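Local coordinates for protein HD superfamily hydrolase (Clostridium acetobutylicum ATCC 824, PDB 3CCG) that probably hydrolyses diadenosine tetraphosphate symmetrically to two molecules of ADP, using a two-iron centre held in an all-helical HD domain, at residues 162-167 with 172-177; 158-163 with 179-184; 64-69 with 90-95; 14-19 with 55-60. All coordinates share one frame; numbering follows the deposited sequence.

Overall arrangement
Along the chain, contact 4 (14-19 with 55-60) closes first, contact 3 (64-69 with 90-95) follows, and contacts 1 and 2 fold the C-terminal end. Contacts 3 and 4 have centres about 14 Å apart and touch through Ala-55 and Leu-58, which pack on the helices of contact 3, so they form one patch of the HD domain. Contacts 1 and 2, with centres about 8 Å apart, share helices 152-170 and 176-188. The two pairs lie about 24 to 27 Å apart, centre to centre: contact 4 is the one that carries a lysine beside the irons, and contacts 1 and 2 are the ones that meet the second subunit.

Contact 1: residues 162-167 with 172-177; sequences NTIKFV and GFLHHN
Val-167 meets the loop 172-177 in two ways, through its backbone and through its side chain. The polar link is a backbone hydrogen bond from Gly-172 N to Val-167 O, 2.9 Å long, which ties the loop back to the last turns of the helix it has just left. The apolar part centres on Leu-174. Leu-174 CD2 lies 3.6 Å from Val-167 CG1 and 4.0 Å from Ile-164 CG2, so one methyl is wedged against residues a helical turn apart, and the Ile-164 and Leu-174 side chains cross at about a right angle. Val-167 holds CG1 anti to its own nitrogen (chi1 167°), which swings that methyl over the loop backbone to 3.3 Å from both Gly-172 O and Phe-173 O. Beyond the leucine the loop runs into a capped helix: His-175 sits at the N-cap and its ND1 accepts from Asn-177 N at 2.9 Å, with the donor close to the ring plane. The contact thus closes the hairpin between helix 152-170 and helix 176-188. Ile-164 also rests on Ile-179 of the latter helix, while Arg-182 and Asn-183 of the second subunit donate to Gly-172 O and Leu-174 O.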
loop_
_atom_site.group_PDB
_atom_site.type_symbol
_atom_site.label_atom_id
_atom_site.label_comp_id
_atom_site.label_asym_id
_atom_site.label_seq_id
_atom_site.Cartn_x
_atom_site.Cartn_y
_atom_site.Cartn_z
ATOM N N ASN A 162 -0.892 6.875 -10.725
ATOM C CA ASN A 162 0.364 7.311 -11.337
ATOM C C ASN A 162 1.519 7.285 -10.342
ATOM O O ASN A 162 2.623 6.848 -10.642
ATOM C CB ASN A 162 0.257 8.748 -11.851
ATOM C CG ASN A 162 -0.784 8.938 -12.938
ATOM O OD1 ASN A 162 -1.220 7.991 -13.588
ATOM N ND2 ASN A 162 -1.177 10.201 -13.155
ATOM N N THR A 163 1.271 7.809 -9.145
ATOM C CA THR A 163 2.281 7.833 -8.104
ATOM C C THR A 163 2.782 6.413 -7.769
ATOM O O THR A 163 3.974 6.145 -7.739
ATOM C CB THR A 163 1.762 8.506 -6.836
ATOM O OG1 THR A 163 1.614 9.912 -7.107
ATOM C CG2 THR A 163 2.708 8.340 -5.647
ATOM N N ILE A 164 1.844 5.500 -7.580
ATOM C CA ILE A 164 2.198 4.157 -7.160
ATOM C C ILE A 164 3.026 3.467 -8.249
ATOM O O ILE A 164 4.070 2.872 -7.973
ATOM C CB ILE A 164 0.949 3.335 -6.800
ATOM C CG1 ILE A 164 0.242 3.911 -5.547
ATOM C CG2 ILE A 164 1.360 1.855 -6.521
ATOM C CD1 ILE A 164 -1.202 3.449 -5.417
ATOM N N LYS A 165 2.591 3.629 -9.494
ATOM C CA LYS A 165 3.332 2.994 -10.625
ATOM C C LYS A 165 4.730 3.607 -10.737
ATOM O O LYS A 165 5.727 2.922 -10.947
ATOM C CB LYS A 165 2.571 3.124 -11.946
ATOM C CG LYS A 165 1.357 2.254 -12.002
ATOM C CD LYS A 165 0.727 2.273 -13.347
ATOM C CE LYS A 165 -0.072 3.511 -13.569
ATOM N NZ LYS A 165 -0.713 3.434 -14.906
ATOM N N PHE A 166 4.821 4.924 -10.512
ATOM C CA PHE A 166 6.106 5.608 -10.616
ATOM C C PHE A 166 7.072 5.153 -9.548
ATOM O O PHE A 166 8.235 4.865 -9.808
ATOM C CB PHE A 166 5.899 7.138 -10.567
ATOM C CG PHE A 166 7.184 7.933 -10.697
ATOM C CD1 PHE A 166 7.695 8.256 -11.938
ATOM C CD2 PHE A 166 7.893 8.322 -9.574
ATOM C CE1 PHE A 166 8.887 8.960 -12.042
ATOM C CE2 PHE A 166 9.082 9.042 -9.683
ATOM C CZ PHE A 166 9.570 9.357 -10.920
ATOM N N VAL A 167 6.574 5.044 -8.321
ATOM C CA VAL A 167 7.405 4.598 -7.215
ATOM C C VAL A 167 7.891 3.157 -7.481
ATOM O O VAL A 167 9.056 2.847 -7.173
ATOM C CB VAL A 167 6.645 4.702 -5.855
ATOM C CG1 VAL A 167 7.371 3.963 -4.756
ATOM C CG2 VAL A 167 6.426 6.188 -5.491
ATOM N N GLY A 172 11.081 2.652 -5.079
ATOM C CA GLY A 172 10.957 3.342 -3.807
ATOM C C GLY A 172 9.915 2.766 -2.859
ATOM O O GLY A 172 9.265 1.771 -3.117
ATOM N N PHE A 173 9.804 3.392 -1.716
ATOM C CA PHE A 173 8.824 2.999 -0.711
ATOM C C PHE A 173 7.445 3.538 -1.015
ATOM O O PHE A 173 7.292 4.655 -1.513
ATOM C CB PHE A 173 9.235 3.482 0.694
ATOM C CG PHE A 173 10.531 2.868 1.231
ATOM C CD1 PHE A 173 10.622 1.519 1.633
ATOM C CD2 PHE A 173 11.652 3.665 1.391
ATOM C CE1 PHE A 173 11.793 0.995 2.149
ATOM C CE2 PHE A 173 12.825 3.141 1.928
ATOM C CZ PHE A 173 12.899 1.791 2.298
ATOM N N LEU A 174 6.415 2.760 -0.704
ATOM C CA LEU A 174 5.032 3.205 -0.868
ATOM C C LEU A 174 4.424 3.522 0.494
ATOM O O LEU A 174 4.442 2.685 1.419
ATOM C CB LEU A 174 4.158 2.139 -1.532
ATOM C CG LEU A 174 4.462 1.804 -2.996
ATOM C CD1 LEU A 174 3.739 0.512 -3.427
ATOM C CD2 LEU A 174 4.042 3.015 -3.848
ATOM N N HIS A 175 3.895 4.738 0.642
ATOM C CA HIS A 175 3.349 5.195 1.896
ATOM C C HIS A 175 1.910 4.704 2.092
ATOM O O HIS A 175 1.062 4.826 1.196
ATOM C CB HIS A 175 3.412 6.730 1.956
ATOM C CG HIS A 175 3.171 7.277 3.309
ATOM N ND1 HIS A 175 1.933 7.305 3.909
ATOM C CD2 HIS A 175 4.030 7.838 4.197
ATOM C CE1 HIS A 175 2.039 7.836 5.116
ATOM N NE2 HIS A 175 3.296 8.180 5.310
ATOM N N HIS A 176 1.627 4.185 3.282
ATOM C CA HIS A 176 0.310 3.613 3.555
ATOM C C HIS A 176 -0.832 4.581 3.342
ATOM O O HIS A 176 -1.929 4.204 2.950
ATOM C CB HIS A 176 0.219 3.006 4.971
ATOM C CG HIS A 176 0.145 4.016 6.069
ATOM N ND1 HIS A 176 -1.046 4.421 6.627
ATOM C CD2 HIS A 176 1.111 4.747 6.670
ATOM C CE1 HIS A 176 -0.798 5.316 7.571
ATOM N NE2 HIS A 176 0.496 5.549 7.595
ATOM N N ASN A 177 -0.585 5.880 3.575
ATOM C CA ASN A 177 -1.682 6.845 3.419
ATOM C C ASN A 177 -2.180 6.944 1.981
ATOM O O ASN A 177 -3.376 7.108 1.718
ATOM C CB ASN A 177 -1.321 8.243 3.930
ATOM C CG ASN A 177 -1.574 8.399 5.413
ATOM O OD1 ASN A 177 -2.339 7.647 6.004
ATOM N ND2 ASN A 177 -0.933 9.369 6.012
#

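Contact 2: residues 158-163 with 179-184; sequences MSFDNT and IEARNY
Asp-161 and Arg-182 form a salt bridge between two helices, with Arg-182 NE giving its hydrogen to Asp-161 OD1 at 2.7 Å. The bond is short but noticeably bent, and it arrives nearly end-on to OD1. The carboxylate oxygen lies near the guanidinium plane, at its edge, although the two flat groups are turned 41° against each other. On the same edge of the guanidinium a water bridges the second pair of atoms, donating to Asp-161 OD2 at 2.7 Å and accepting from Arg-182 NH2 at 3.0 Å. The arginine reaches this spot with an extended chain from CG to NE, CG being anti to the backbone N (chi1 176°). Beside the charges, the ring of Phe-160 lies obliquely against the second helix: Phe-160 CZ is 3.7 Å from Ala-181 CB, and its CD2 is 3.8 Å from Arg-182 CA. In the next shell Tyr-127 meets the Phe-160 ring, and Leu-157 and Ile-164 pack on Arg-182, whose NH1 end serves the dimer. The short segments approach to 9.9 Å between axes, with N-to-C directions 140° apart. This is an antiparallel helical hairpin, built from helices 152-170 and 176-188, in an all-helical HD-family protein.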
loop_
_atom_site.group_PDB
_atom_site.type_symbol
_atom_site.label_atom_id
_atom_site.label_comp_id
_atom_site.label_asym_id
_atom_site.label_seq_id
_atom_site.Cartn_x
_atom_site.Cartn_y
_atom_site.Cartn_z
HETATM N N MSE A 158 -6.612 8.919 -10.455
HETATM C CA MSE A 158 -5.632 8.917 -11.510
HETATM C C MSE A 158 -4.249 9.283 -10.961
HETATM O O MSE A 158 -3.221 8.723 -11.349
HETATM C CB MSE A 158 -6.066 9.903 -12.598
HETATM C CG MSE A 158 -7.379 9.530 -13.256
HETATM SE SE MSE A 158 -8.059 10.978 -14.326
HETATM C CE MSE A 158 -6.234 11.485 -15.056
ATOM N N SER A 159 -4.222 10.273 -10.070
ATOM C CA SER A 159 -2.951 10.709 -9.464
ATOM C C SER A 159 -2.288 9.647 -8.580
ATOM O O SER A 159 -1.067 9.417 -8.664
ATOM C CB SER A 159 -3.143 12.039 -8.687
ATOM O OG SER A 159 -1.892 12.534 -8.248
ATOM N N PHE A 160 -3.113 8.998 -7.757
ATOM C CA PHE A 160 -2.647 7.942 -6.848
ATOM C C PHE A 160 -2.059 6.780 -7.676
ATOM O O PHE A 160 -0.971 6.255 -7.369
ATOM C CB PHE A 160 -3.773 7.445 -5.949
ATOM C CG PHE A 160 -4.310 8.457 -4.986
ATOM C CD1 PHE A 160 -3.505 9.403 -4.397
ATOM C CD2 PHE A 160 -5.592 8.362 -4.573
ATOM C CE1 PHE A 160 -4.026 10.277 -3.458
ATOM C CE2 PHE A 160 -6.119 9.211 -3.621
ATOM C CZ PHE A 160 -5.335 10.179 -3.094
ATOM N N ASP A 161 -2.791 6.402 -8.710
ATOM C CA ASP A 161 -2.336 5.313 -9.602
ATOM C C ASP A 161 -1.000 5.647 -10.219
ATOM O O ASP A 161 -0.080 4.858 -10.236
ATOM C CB ASP A 161 -3.388 4.965 -10.659
ATOM C CG ASP A 161 -4.595 4.237 -10.097
ATOM O OD1 ASP A 161 -4.602 3.849 -8.915
ATOM O OD2 ASP A 161 -5.570 4.054 -10.867
ATOM N N ASN A 162 -0.892 6.875 -10.725
ATOM C CA ASN A 162 0.364 7.311 -11.337
ATOM C C ASN A 162 1.519 7.285 -10.342
ATOM O O ASN A 162 2.623 6.848 -10.642
ATOM C CB ASN A 162 0.257 8.748 -11.851
ATOM C CG ASN A 162 -0.784 8.938 -12.938
ATOM O OD1 ASN A 162 -1.220 7.991 -13.588
ATOM N ND2 ASN A 162 -1.177 10.201 -13.155
ATOM N N THR A 163 1.271 7.809 -9.145
ATOM C CA THR A 163 2.281 7.833 -8.104
ATOM C C THR A 163 2.782 6.413 -7.769
ATOM O O THR A 163 3.974 6.145 -7.739
ATOM C CB THR A 163 1.762 8.506 -6.836
ATOM O OG1 THR A 163 1.614 9.912 -7.107
ATOM C CG2 THR A 163 2.708 8.340 -5.647
ATOM N N ILE A 179 -1.891 4.498 -0.258
ATOM C CA ILE A 179 -2.555 3.222 -0.584
ATOM C C ILE A 179 -3.988 3.232 -0.006
ATOM O O ILE A 179 -4.977 2.864 -0.687
ATOM C CB ILE A 179 -1.740 2.014 -0.047
ATOM C CG1 ILE A 179 -0.314 1.980 -0.612
ATOM C CG2 ILE A 179 -2.473 0.699 -0.352
ATOM C CD1 ILE A 179 -0.187 2.080 -2.133
ATOM N N GLU A 180 -4.083 3.664 1.232
ATOM C CA GLU A 180 -5.374 3.699 1.961
ATOM C C GLU A 180 -6.322 4.755 1.354
ATOM O O GLU A 180 -7.518 4.520 1.191
ATOM C CB GLU A 180 -5.189 3.829 3.473
ATOM C CG GLU A 180 -4.476 2.561 3.936
ATOM C CD GLU A 180 -3.646 2.633 5.188
ATOM O OE1 GLU A 180 -3.696 3.648 5.898
ATOM O OE2 GLU A 180 -2.936 1.604 5.462
ATOM N N ALA A 181 -5.742 5.864 0.887
ATOM C CA ALA A 181 -6.518 6.878 0.222
ATOM C C ALA A 181 -7.165 6.345 -1.060
ATOM O O ALA A 181 -8.338 6.615 -1.363
ATOM C CB ALA A 181 -5.600 8.107 -0.100
ATOM N N ARG A 182 -6.377 5.642 -1.843
ATOM C CA ARG A 182 -6.834 5.043 -3.071
ATOM C C ARG A 182 -7.921 3.984 -2.783
ATOM O O ARG A 182 -8.973 3.990 -3.425
ATOM C CB ARG A 182 -5.674 4.440 -3.865
ATOM C CG ARG A 182 -6.066 3.710 -5.106
ATOM C CD ARG A 182 -4.907 3.073 -5.788
ATOM N NE ARG A 182 -5.406 2.259 -6.900
ATOM C CZ ARG A 182 -5.924 1.045 -6.722
ATOM N NH1 ARG A 182 -5.963 0.494 -5.525
ATOM N NH2 ARG A 182 -6.416 0.385 -7.757
ATOM N N ASN A 183 -7.671 3.095 -1.821
ATOM C CA ASN A 183 -8.654 2.069 -1.520
ATOM C C ASN A 183 -9.975 2.693 -1.153
ATOM O O ASN A 183 -11.033 2.210 -1.546
ATOM C CB ASN A 183 -8.192 1.120 -0.391
ATOM C CG ASN A 183 -7.137 0.127 -0.827
ATOM O OD1 ASN A 183 -7.046 -0.225 -1.983
ATOM N ND2 ASN A 183 -6.343 -0.319 0.126
ATOM N N TYR A 184 -9.922 3.734 -0.342
ATOM C CA TYR A 184 -11.123 4.424 0.140
ATOM C C TYR A 184 -11.933 4.971 -1.050
ATOM O O TYR A 184 -13.155 4.821 -1.093
ATOM C CB TYR A 184 -10.740 5.532 1.130
ATOM C CG TYR A 184 -11.949 6.193 1.705
ATOM C CD1 TYR A 184 -12.575 7.209 1.028
ATOM C CD2 TYR A 184 -12.453 5.808 2.942
ATOM C CE1 TYR A 184 -13.699 7.817 1.540
ATOM C CE2 TYR A 184 -13.589 6.407 3.479
ATOM C CZ TYR A 184 -14.193 7.421 2.758
ATOM O OH TYR A 184 -15.323 8.027 3.265
HETATM O O HOH W 1 -6.959 1.802 -10.290
#

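Contact 3: residues 64-69 with 90-95; sequences IEICTN and GRILAK
Ile-92 presses both branches on helix 60-69, CG2 against Ile-66 and CD1 over the Ile-66 to Cys-67 backbone, and that is where the contact is tight. The Ile-92 CD1 methyl is 3.6 Å from Cys-67 CA and 3.9 Å from Ile-66 O. The other branch meets its like: Ile-92 CG2 is 3.8 Å from Ile-66 CG2, and the two isoleucines slide past each other in opposite directions. A chi1 of -69° sets Ile-92 CG1 beside the backbone N and leaves CG2 anti to it, which puts this methyl on the side of the partner helix while CG1 leads CD1 on to the cysteine. The sulfur is a more distant neighbour, with Cys-67 SG 4.2 Å from Ile-92 CD1. Glu-70, just past the end of helix 60-69, also touches Ile-92.

Outward from this apolar core the packing thins toward solvent. Leu-93 only grazes the first segment, and the exposed Thr-68 points away from the second helix; Thr-68 OG1 turns back to its own helix and donates to Ile-64 O at 2.8 Å from above the carbonyl plane, an oxygen that also receives Thr-68 N. The polar ends of the second segment are likewise occupied away from the contact, Arg-91 with Glu-110 and Asn-107, Lys-95 with Asp-101. Cys-67 lies about 8 Å, side chain to side chain, from the iron ligand His-86. With methyls and one thiol across the seam, helices 60-69 and 87-98 of the HD domain are held together here by apolar, van der Waals packing, without directional polar bonds between the two segments.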
loop_
_atom_site.group_PDB
_atom_site.type_symbol
_atom_site.label_atom_id
_atom_site.label_comp_id
_atom_site.label_asym_id
_atom_site.label_seq_id
_atom_site.Cartn_x
_atom_site.Cartn_y
_atom_site.Cartn_z
ATOM N N ILE A 64 11.517 16.106 10.849
ATOM C CA ILE A 64 11.250 15.075 11.829
ATOM C C ILE A 64 11.290 15.662 13.244
ATOM O O ILE A 64 10.429 15.354 14.094
ATOM C CB ILE A 64 12.243 13.929 11.677
ATOM C CG1 ILE A 64 12.007 13.182 10.366
ATOM C CG2 ILE A 64 12.183 12.960 12.884
ATOM C CD1 ILE A 64 13.230 12.274 9.968
ATOM N N GLU A 65 12.276 16.492 13.507
ATOM C CA GLU A 65 12.409 17.139 14.814
ATOM C C GLU A 65 11.229 18.056 15.192
ATOM O O GLU A 65 10.862 18.145 16.383
ATOM C CB GLU A 65 13.738 17.901 14.846
ATOM C CG GLU A 65 14.890 16.964 15.005
ATOM C CD GLU A 65 16.256 17.548 14.635
ATOM O OE1 GLU A 65 16.290 18.625 13.970
ATOM O OE2 GLU A 65 17.285 16.875 14.953
ATOM N N ILE A 66 10.706 18.783 14.211
ATOM C CA ILE A 66 9.536 19.634 14.438
ATOM C C ILE A 66 8.325 18.774 14.761
ATOM O O ILE A 66 7.594 19.029 15.767
ATOM C CB ILE A 66 9.260 20.531 13.233
ATOM C CG1 ILE A 66 10.335 21.588 13.150
ATOM C CG2 ILE A 66 7.858 21.178 13.338
ATOM C CD1 ILE A 66 10.382 22.350 11.790
ATOM N N CYS A 67 8.086 17.705 14.034
ATOM C CA CYS A 67 6.933 16.890 14.233
ATOM C C CYS A 67 7.019 16.182 15.613
ATOM O O CYS A 67 6.053 16.159 16.384
ATOM C CB CYS A 67 6.791 15.832 13.186
ATOM S SG CYS A 67 6.476 16.505 11.523
ATOM N N THR A 68 8.194 15.655 15.897
ATOM C CA THR A 68 8.430 14.931 17.164
ATOM C C THR A 68 8.300 15.857 18.366
ATOM O O THR A 68 7.621 15.527 19.379
ATOM C CB THR A 68 9.813 14.291 17.131
ATOM O OG1 THR A 68 9.903 13.360 16.053
ATOM C CG2 THR A 68 10.059 13.576 18.473
ATOM N N ASN A 69 8.887 17.032 18.299
ATOM C CA ASN A 69 8.853 18.008 19.398
ATOM C C ASN A 69 7.425 18.420 19.723
ATOM O O ASN A 69 7.092 18.650 20.888
ATOM C CB ASN A 69 9.661 19.252 19.087
ATOM C CG ASN A 69 9.822 20.141 20.301
ATOM O OD1 ASN A 69 9.217 21.225 20.358
ATOM N ND2 ASN A 69 10.557 19.670 21.272
ATOM N N GLY A 90 4.413 21.396 7.906
ATOM C CA GLY A 90 3.724 22.598 7.440
ATOM C C GLY A 90 2.465 22.889 8.221
ATOM O O GLY A 90 2.166 24.049 8.494
ATOM N N ARG A 91 1.729 21.842 8.577
ATOM C CA ARG A 91 0.558 22.027 9.449
ATOM C C ARG A 91 0.984 22.638 10.760
ATOM O O ARG A 91 0.360 23.600 11.277
ATOM C CB ARG A 91 -0.135 20.709 9.679
ATOM C CG ARG A 91 -1.210 20.713 10.736
ATOM C CD ARG A 91 -1.682 19.327 11.222
ATOM N NE ARG A 91 -2.664 19.560 12.258
ATOM C CZ ARG A 91 -3.957 19.358 12.146
ATOM N NH1 ARG A 91 -4.448 18.800 11.068
ATOM N NH2 ARG A 91 -4.739 19.651 13.180
ATOM N N ILE A 92 2.069 22.128 11.313
ATOM C CA ILE A 92 2.576 22.627 12.597
ATOM C C ILE A 92 3.016 24.077 12.506
ATOM O O ILE A 92 2.716 24.913 13.392
ATOM C CB ILE A 92 3.701 21.721 13.116
ATOM C CG1 ILE A 92 3.131 20.393 13.506
ATOM C CG2 ILE A 92 4.394 22.353 14.333
ATOM C CD1 ILE A 92 4.261 19.311 13.785
ATOM N N LEU A 93 3.741 24.427 11.452
ATOM C CA LEU A 93 4.161 25.810 11.292
ATOM C C LEU A 93 2.921 26.709 11.070
ATOM O O LEU A 93 2.815 27.815 11.587
ATOM C CB LEU A 93 5.138 26.007 10.124
ATOM C CG LEU A 93 6.462 25.281 10.254
ATOM C CD1 LEU A 93 7.317 25.557 9.031
ATOM C CD2 LEU A 93 7.179 25.668 11.522
ATOM N N ALA A 94 1.993 26.265 10.240
ATOM C CA ALA A 94 0.781 27.055 9.950
ATOM C C ALA A 94 0.037 27.362 11.271
ATOM O O ALA A 94 -0.424 28.482 11.490
ATOM C CB ALA A 94 -0.101 26.277 9.013
ATOM N N LYS A 95 -0.085 26.371 12.126
ATOM C CA LYS A 95 -0.767 26.564 13.441
ATOM C C LYS A 95 0.037 27.379 14.420
ATOM O O LYS A 95 -0.468 28.378 14.937
ATOM C CB LYS A 95 -1.071 25.192 14.048
ATOM C CG LYS A 95 -1.627 25.132 15.487
ATOM C CD LYS A 95 -3.081 25.320 15.561
ATOM C CE LYS A 95 -3.514 25.402 17.052
ATOM N NZ LYS A 95 -4.953 25.582 17.112
#

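Contact 4: residues 14-19 with 55-60; sequences NNLGEK and AKKLPG. With PO4 (phosphate ion), chain D.
Lys-56 NZ is gripped by two oxygens of one phosphate ion, donating to O1 and to O3 of the PO4 at 2.8 Å each, beside the metal centre of the HD domain. The family's H...HD...D set, here His-23, His-52, Asp-53 and Asp-130, binds one iron; Asp-53 also reaches a second, completed by His-86 and His-112. The Lys-56 side chain lies about 5 Å from a bound iron and about 4 Å from the side chains of Asp-53 and His-86. The phosphate probably came from the crystallisation liquor. Its place is nevertheless consistent with a lysine that could meet phosphate groups of a nucleotide substrate. Bending at chi2 (66°) turns the lysine chain toward the ion, and its side chain touches Arg-20.

Lys-56 and Lys-57 are the middle residues of a type I turn from Ala-55 to Leu-58, closed by a rather long bond from Leu-58 N to Ala-55 O. This loop, which joins helices 42-51 and 60-69, rests on helix 5-38 just before its kink. The aliphatic carbons of Lys-57 border two successive carbonyl oxygens, its CB 3.4 Å from Asn-15 O and its CE the same distance from Leu-16 O. Gly-17 follows with a positive phi of 85°, at the kink where the amides of Glu-18 and Lys-19 lack a bond to the preceding turn. Leu-16, also touching Ser-24, crosses Lys-57 obliquely and supplies the apolar side; the Leu-16 CD2 methyl stands 3.7 Å from Lys-57 CG and 4.2 Å from Lys-56 CB, touching both lysines of the turn.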
loop_
_atom_site.group_PDB
_atom_site.type_symbol
_atom_site.label_atom_id
_atom_site.label_comp_id
_atom_site.label_asym_id
_atom_site.label_seq_id
_atom_site.Cartn_x
_atom_site.Cartn_y
_atom_site.Cartn_z
ATOM N N ASN A 14 10.855 34.372 1.722
ATOM C CA ASN A 14 12.137 34.216 2.430
ATOM C C ASN A 14 12.540 32.763 2.619
ATOM O O ASN A 14 13.694 32.362 2.430
ATOM C CB ASN A 14 12.091 34.855 3.822
ATOM C CG ASN A 14 12.197 36.369 3.791
ATOM O OD1 ASN A 14 12.894 36.940 2.949
ATOM N ND2 ASN A 14 11.537 37.032 4.744
ATOM N N ASN A 15 11.552 31.949 2.923
ATOM C CA ASN A 15 11.787 30.549 3.284
ATOM C C ASN A 15 11.805 29.618 2.089
ATOM O O ASN A 15 12.548 28.639 2.079
ATOM C CB ASN A 15 10.795 30.067 4.356
ATOM C CG ASN A 15 11.172 30.537 5.758
ATOM O OD1 ASN A 15 12.105 30.010 6.354
ATOM N ND2 ASN A 15 10.462 31.511 6.282
ATOM N N LEU A 16 11.047 29.942 1.066
ATOM C CA LEU A 16 10.904 29.067 -0.080
ATOM C C LEU A 16 11.753 29.453 -1.284
ATOM O O LEU A 16 12.070 28.614 -2.113
ATOM C CB LEU A 16 9.411 29.024 -0.483
ATOM C CG LEU A 16 8.488 28.414 0.583
ATOM C CD1 LEU A 16 7.099 28.359 0.033
ATOM C CD2 LEU A 16 9.032 27.028 1.067
ATOM N N GLY A 17 12.069 30.735 -1.406
ATOM C CA GLY A 17 12.814 31.194 -2.589
ATOM C C GLY A 17 11.843 31.469 -3.719
ATOM O O GLY A 17 10.647 31.123 -3.650
ATOM N N GLU A 18 12.331 32.115 -4.764
ATOM C CA GLU A 18 11.466 32.554 -5.853
ATOM C C GLU A 18 10.642 31.490 -6.551
ATOM O O GLU A 18 9.439 31.670 -6.740
ATOM C CB GLU A 18 12.303 33.338 -6.898
ATOM C CG GLU A 18 11.526 33.681 -8.174
ATOM N N LYS A 19 11.274 30.417 -6.982
ATOM C CA LYS A 19 10.594 29.422 -7.786
ATOM C C LYS A 19 9.466 28.741 -6.987
ATOM O O LYS A 19 8.311 28.648 -7.461
ATOM C CB LYS A 19 11.601 28.410 -8.286
ATOM C CG LYS A 19 11.131 27.522 -9.396
ATOM N N ALA A 55 6.783 24.366 4.853
ATOM C CA ALA A 55 7.889 23.588 5.461
ATOM C C ALA A 55 8.700 22.850 4.408
ATOM O O ALA A 55 9.589 22.104 4.736
ATOM C CB ALA A 55 7.358 22.573 6.463
ATOM N N LYS A 56 8.408 23.112 3.135
ATOM C CA LYS A 56 9.036 22.367 2.044
ATOM C C LYS A 56 10.572 22.434 1.980
ATOM O O LYS A 56 11.206 21.436 1.603
ATOM C CB LYS A 56 8.463 22.869 0.699
ATOM C CG LYS A 56 9.086 22.211 -0.588
ATOM C CD LYS A 56 8.726 20.801 -0.622
ATOM C CE LYS A 56 9.128 20.158 -1.996
ATOM N NZ LYS A 56 8.603 18.834 -2.218
ATOM N N LYS A 57 11.127 23.561 2.324
ATOM C CA LYS A 57 12.558 23.779 2.192
ATOM C C LYS A 57 13.357 23.457 3.447
ATOM O O LYS A 57 14.528 23.792 3.568
ATOM C CB LYS A 57 12.857 25.220 1.771
ATOM C CG LYS A 57 12.411 25.571 0.386
ATOM C CD LYS A 57 13.233 24.797 -0.621
ATOM C CE LYS A 57 13.045 25.376 -2.037
ATOM N NZ LYS A 57 13.738 24.448 -2.963
ATOM N N LEU A 58 12.762 22.743 4.367
ATOM C CA LEU A 58 13.514 22.315 5.559
ATOM C C LEU A 58 14.165 20.972 5.327
ATOM O O LEU A 58 13.627 20.111 4.592
ATOM C CB LEU A 58 12.558 22.204 6.725
ATOM C CG LEU A 58 11.900 23.494 7.193
ATOM C CD1 LEU A 58 10.855 23.245 8.280
ATOM C CD2 LEU A 58 12.989 24.431 7.688
ATOM N N PRO A 59 15.323 20.724 5.976
ATOM C CA PRO A 59 15.921 19.401 5.852
ATOM C C PRO A 59 15.054 18.353 6.498
ATOM O O PRO A 59 14.304 18.680 7.418
ATOM C CB PRO A 59 17.205 19.520 6.651
ATOM C CG PRO A 59 17.446 20.900 6.877
ATOM C CD PRO A 59 16.155 21.660 6.733
ATOM N N GLY A 60 15.086 17.130 6.028
ATOM C CA GLY A 60 14.263 16.042 6.573
ATOM C C GLY A 60 14.459 15.851 8.083
ATOM O O GLY A 60 13.527 15.566 8.827
HETATM P P PO4 D . 5.784 19.486 -4.014
HETATM O O1 PO4 D . 5.967 19.884 -2.469
HETATM O O2 PO4 D . 4.787 18.341 -4.298
HETATM O O3 PO4 D . 7.164 19.220 -4.611
HETATM O O4 PO4 D . 5.230 20.616 -4.777
#